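Local coordinates for protein threonine--tRNA ligase catalytic subunit (Aeropyrum pernix, PDB 3A32) that probably attaches threonine to tRNA(Thr) in two steps, activating it with ATP as threonyl-adenylate, and uses one zinc ion per subunit, at residues Ser386-Arg389 with His390-Thr394; Arg416-Leu420 with Glu421-Arg425. All coordinates share one frame; numbering follows the deposited sequence.

Contact 1 (Ser386-Arg389 with His390-Thr394); sequences SDVR and HIEST
Ser393 reaches back one helical turn to Arg389 and grips its carbonyl oxygen twice, through Ser393 N at 2.9 Å and Ser393 OG at 3.1 Å from Arg389 O. The two donors approach from opposite faces of the carbonyl plane; the hydroxyl gets there because OG sits between its own backbone N and carbonyl carbon (chi1 69°). This pair lies at the C-terminal end of the helix, just before Thr394 leaves helical geometry. With CG anti to its carbonyl carbon (chi1 -64°), the His390 ring turns back toward Ser386 and meets its carbonyl oxygen obliquely. Its ND1 stands 2.7 Å from Ser386 O at an angle too poor for a hydrogen bond; Ser386 O is bonded by the backbone His390 N, the regular helix bond. Val388 and Glu392 run side by side in the same direction, with Val388 CG1 4.0 Å from Glu392 CG. The Ile391 chain lies alongside the preceding turn, its CD1 3.4 Å from Asp387 O.

Glu392 carries its carboxylate on to salt bridges with Arg425 and Arg331, and Asp387 OD2 bonds Ser379 OG. Helix 384-393 of the anticodon-binding domain packs Asp387 and Ile391 on Lys377 of strand 373-380, with Ile391 also meeting Pro397 and Leu471.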
loop_
_atom_site.group_PDB
_atom_site.type_symbol
_atom_site.label_atom_id
_atom_site.label_comp_id
_atom_site.label_asym_id
_atom_site.label_seq_id
_atom_site.Cartn_x
_atom_site.Cartn_y
_atom_site.Cartn_z
ATOM N N SER A 386 36.750 -12.310 1.496
ATOM C CA SER A 386 36.422 -11.119 2.286
ATOM C C SER A 386 35.203 -10.365 1.756
ATOM O O SER A 386 34.488 -9.740 2.527
ATOM C CB SER A 386 37.621 -10.169 2.376
ATOM O OG SER A 386 37.190 -8.809 2.332
ATOM N N ASP A 387 34.989 -10.392 0.433
ATOM C CA ASP A 387 33.801 -9.768 -0.166
ATOM C C ASP A 387 32.510 -10.482 0.316
ATOM O O ASP A 387 31.535 -9.823 0.694
ATOM C CB ASP A 387 33.859 -9.791 -1.693
ATOM C CG ASP A 387 34.806 -8.722 -2.282
ATOM O OD1 ASP A 387 35.249 -7.789 -1.595
ATOM O OD2 ASP A 387 35.120 -8.818 -3.469
ATOM N N VAL A 388 32.548 -11.815 0.291
ATOM C CA VAL A 388 31.419 -12.658 0.687
ATOM C C VAL A 388 31.103 -12.446 2.145
ATOM O O VAL A 388 29.939 -12.284 2.494
ATOM C CB VAL A 388 31.654 -14.175 0.368
ATOM C CG1 VAL A 388 30.606 -15.045 1.036
ATOM C CG2 VAL A 388 31.639 -14.398 -1.128
ATOM N N ARG A 389 32.138 -12.437 2.985
ATOM C CA ARG A 389 32.004 -12.196 4.407
ATOM C C ARG A 389 31.328 -10.842 4.699
ATOM O O ARG A 389 30.418 -10.792 5.515
ATOM C CB ARG A 389 33.375 -12.380 5.105
ATOM C CG ARG A 389 33.797 -11.285 6.093
ATOM C CD ARG A 389 33.951 -11.686 7.585
ATOM N NE ARG A 389 33.236 -10.747 8.482
ATOM C CZ ARG A 389 33.313 -10.727 9.819
ATOM N NH1 ARG A 389 34.130 -11.559 10.485
ATOM N NH2 ARG A 389 32.587 -9.835 10.499
ATOM N N HIS A 390 31.732 -9.773 4.011
ATOM C CA HIS A 390 31.049 -8.492 4.114
ATOM C C HIS A 390 29.577 -8.541 3.695
ATOM O O HIS A 390 28.682 -8.009 4.395
ATOM C CB HIS A 390 31.793 -7.407 3.332
ATOM C CG HIS A 390 33.156 -7.122 3.875
ATOM N ND1 HIS A 390 34.288 -7.147 3.091
ATOM C CD2 HIS A 390 33.578 -6.819 5.133
ATOM C CE1 HIS A 390 35.346 -6.858 3.829
ATOM N NE2 HIS A 390 34.948 -6.665 5.074
ATOM N N ILE A 391 29.335 -9.191 2.563
ATOM C CA ILE A 391 27.995 -9.382 2.050
ATOM C C ILE A 391 27.141 -10.145 3.100
ATOM O O ILE A 391 26.039 -9.732 3.413
ATOM C CB ILE A 391 28.054 -10.076 0.664
ATOM C CG1 ILE A 391 28.516 -9.098 -0.407
ATOM C CG2 ILE A 391 26.724 -10.704 0.292
ATOM C CD1 ILE A 391 29.053 -9.764 -1.662
ATOM N N GLU A 392 27.666 -11.248 3.647
ATOM C CA GLU A 392 26.930 -12.017 4.661
ATOM C C GLU A 392 26.713 -11.303 5.985
ATOM O O GLU A 392 25.723 -11.580 6.708
ATOM C CB GLU A 392 27.629 -13.343 4.936
ATOM C CG GLU A 392 27.740 -14.215 3.715
ATOM C CD GLU A 392 26.355 -14.661 3.144
ATOM O OE1 GLU A 392 25.288 -14.136 3.499
ATOM O OE2 GLU A 392 26.348 -15.568 2.312
ATOM N N SER A 393 27.625 -10.409 6.351
ATOM C CA SER A 393 27.517 -9.849 7.685
ATOM C C SER A 393 26.663 -8.574 7.671
ATOM O O SER A 393 26.278 -8.064 8.711
ATOM C CB SER A 393 28.915 -9.677 8.313
ATOM O OG SER A 393 29.584 -8.670 7.632
ATOM N N THR A 394 26.308 -8.123 6.470
ATOM C CA THR A 394 25.677 -6.828 6.228
ATOM C C THR A 394 24.393 -6.928 5.410
ATOM O O THR A 394 23.320 -6.805 5.974
ATOM C CB THR A 394 26.693 -5.860 5.605
ATOM O OG1 THR A 394 27.597 -5.472 6.662
ATOM C CG2 THR A 394 26.031 -4.606 5.109
#

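Contact 2 (Arg416-Leu420 with Glu421-Arg425); sequences RVFDL and ESMKR
A G1 beta bulge, in which Met423 and Lys424 both face Asp419, closes this hairpin, and its left-handed position is filled by Met423 (phi 58°, psi 44°). Asp419 O accepts two weak bonds, from Met423 N at 2.7 Å and from Lys424 N; the firmer link of the pair is Asp419 N to Lys424 O, 2.7 Å. Leu420 to Ser422 are right-handed helical before the chain flips at Met423. Within the loop, Ser422 OG donates to the anti side of Asp419 OD2, at 2.9 Å and slightly out of the carboxylate plane, while Ser422 N adds a weak bond to the same oxygen.

Phe418 crosses to the returning strand with CG anti to its backbone N (chi1 -175°), which lays the ring alongside the backbone of Met423 to Arg425. Lys424 O stands 3.9 Å above one face of the Phe418 ring, offset toward the rim. The bent Met423 chain brings SD to the ring edge, 5.2 Å from the Phe418 centroid, a Met-aromatic contact. Arg331 makes a cation-pi contact with the same ring. Phe418 and Arg425 form a non-hydrogen-bonded pair, and a face of the Arg425 guanidinium receives Phe418 CB, 3.7 Å from NH1. That NH1 makes a weak bond to Arg416 O, while the main polar partner of the guanidinium is Glu392, salt-bridged to NE. Replacing the Phe418 ring with the methyl of an alanine is likely to leave Met423 SD without its aromatic partner, open a gap beside the bulge and deprive Arg331 of its cation-pi mate.

The hairpin lies at one border of a six-stranded mixed sheet: strand 424-431 is outermost within the chain, and strand 412-419 separates it from strand 399-403. Val417 packs on Val445 and Leu449 of helix 435-457, whereas Arg425 touches Asn400 of strand 399-403.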
loop_
_atom_site.group_PDB
_atom_site.type_symbol
_atom_site.label_atom_id
_atom_site.label_comp_id
_atom_site.label_asym_id
_atom_site.label_seq_id
_atom_site.Cartn_x
_atom_site.Cartn_y
_atom_site.Cartn_z
ATOM N N ARG A 416 23.458 -20.042 -4.314
ATOM C CA ARG A 416 23.385 -20.306 -2.891
ATOM C C ARG A 416 22.203 -19.576 -2.268
ATOM O O ARG A 416 22.213 -18.365 -2.034
ATOM C CB ARG A 416 24.710 -19.926 -2.207
ATOM C CG ARG A 416 25.880 -20.387 -3.063
ATOM C CD ARG A 416 27.093 -20.591 -2.267
ATOM N NE ARG A 416 28.161 -21.173 -3.064
ATOM C CZ ARG A 416 29.385 -21.383 -2.599
ATOM N NH1 ARG A 416 29.695 -21.059 -1.339
ATOM N NH2 ARG A 416 30.286 -21.952 -3.382
ATOM N N VAL A 417 21.178 -20.361 -2.013
ATOM C CA VAL A 417 19.948 -19.930 -1.375
ATOM C C VAL A 417 20.165 -20.036 0.144
ATOM O O VAL A 417 20.882 -20.900 0.629
ATOM C CB VAL A 417 18.788 -20.837 -1.914
ATOM C CG1 VAL A 417 17.463 -20.532 -1.207
ATOM C CG2 VAL A 417 18.616 -20.669 -3.456
ATOM N N PHE A 418 19.629 -19.127 0.916
ATOM C CA PHE A 418 19.843 -19.198 2.343
ATOM C C PHE A 418 18.666 -19.952 2.917
ATOM O O PHE A 418 17.505 -19.585 2.690
ATOM C CB PHE A 418 19.955 -17.813 2.993
ATOM C CG PHE A 418 20.291 -17.906 4.424
ATOM C CD1 PHE A 418 21.662 -18.022 4.840
ATOM C CD2 PHE A 418 19.255 -18.018 5.382
ATOM C CE1 PHE A 418 21.998 -18.204 6.206
ATOM C CE2 PHE A 418 19.568 -18.214 6.756
ATOM C CZ PHE A 418 20.941 -18.283 7.180
ATOM N N ASP A 419 18.958 -20.994 3.663
ATOM C CA ASP A 419 17.946 -21.888 4.214
ATOM C C ASP A 419 17.547 -21.434 5.607
ATOM O O ASP A 419 18.345 -21.505 6.530
ATOM C CB ASP A 419 18.532 -23.286 4.333
ATOM C CG ASP A 419 17.464 -24.336 4.378
ATOM O OD1 ASP A 419 16.719 -24.411 3.359
ATOM O OD2 ASP A 419 17.348 -25.056 5.410
ATOM N N LEU A 420 16.318 -20.960 5.752
ATOM C CA LEU A 420 15.918 -20.299 7.012
ATOM C C LEU A 420 15.840 -21.251 8.193
ATOM O O LEU A 420 16.146 -20.850 9.297
ATOM C CB LEU A 420 14.622 -19.508 6.865
ATOM C CG LEU A 420 14.626 -18.372 5.836
ATOM C CD1 LEU A 420 13.198 -17.837 5.706
ATOM C CD2 LEU A 420 15.668 -17.252 6.196
ATOM N N GLU A 421 15.425 -22.496 7.964
ATOM C CA GLU A 421 15.382 -23.522 9.045
ATOM C C GLU A 421 16.773 -23.848 9.581
ATOM O O GLU A 421 17.059 -23.593 10.758
ATOM C CB GLU A 421 14.627 -24.814 8.639
ATOM C CG GLU A 421 13.244 -24.616 7.958
ATOM C CD GLU A 421 12.278 -23.632 8.711
ATOM O OE1 GLU A 421 12.043 -23.813 9.957
ATOM O OE2 GLU A 421 11.741 -22.702 8.018
ATOM N N SER A 422 17.650 -24.362 8.721
ATOM C CA SER A 422 19.026 -24.672 9.131
ATOM C C SER A 422 19.892 -23.420 9.369
ATOM O O SER A 422 20.949 -23.501 10.037
ATOM C CB SER A 422 19.687 -25.615 8.109
ATOM O OG SER A 422 19.903 -24.967 6.850
ATOM N N MET A 423 19.438 -22.250 8.864
ATOM C CA MET A 423 20.215 -21.000 8.976
ATOM C C MET A 423 21.589 -21.152 8.328
ATOM O O MET A 423 22.577 -20.721 8.881
ATOM C CB MET A 423 20.385 -20.547 10.444
ATOM C CG MET A 423 19.073 -20.083 11.132
ATOM S SD MET A 423 18.411 -18.544 10.485
ATOM C CE MET A 423 19.753 -17.407 10.906
ATOM N N LYS A 424 21.619 -21.760 7.141
ATOM C CA LYS A 424 22.815 -21.953 6.342
ATOM C C LYS A 424 22.471 -21.689 4.889
ATOM O O LYS A 424 21.332 -21.934 4.455
ATOM C CB LYS A 424 23.339 -23.407 6.479
ATOM C CG LYS A 424 23.778 -23.796 7.934
ATOM C CD LYS A 424 24.698 -25.037 7.951
ATOM C CE LYS A 424 24.833 -25.812 9.308
ATOM N NZ LYS A 424 26.230 -26.527 9.423
ATOM N N ARG A 425 23.469 -21.214 4.145
ATOM C CA ARG A 425 23.476 -21.265 2.678
ATOM C C ARG A 425 23.407 -22.691 2.130
ATOM O O ARG A 425 24.053 -23.625 2.646
ATOM C CB ARG A 425 24.753 -20.607 2.124
ATOM C CG ARG A 425 24.828 -19.112 2.371
ATOM C CD ARG A 425 24.148 -18.344 1.262
ATOM N NE ARG A 425 24.143 -16.899 1.550
ATOM C CZ ARG A 425 23.210 -16.066 1.110
ATOM N NH1 ARG A 425 22.194 -16.521 0.369
ATOM N NH2 ARG A 425 23.284 -14.801 1.427
#

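Overall arrangement
Contacts 1 and 2 follow one another along the anticodon-binding domain, their centres about 15 Å apart. A salt bridge joins them directly, Glu392 OE2 to Arg425 NE at 2.7 Å, tying the end of helix 384-393 to the start of strand 424-431. Arg331 links them a second time: it pairs with Glu392 OE1 and makes a cation-pi contact with Phe418. Pro397 is a further common neighbour, touched by Ile391 and bonded through its O to Arg425 NH2. Both contacts lie at the surface, away from the zinc site of Cys112, His166 and His310.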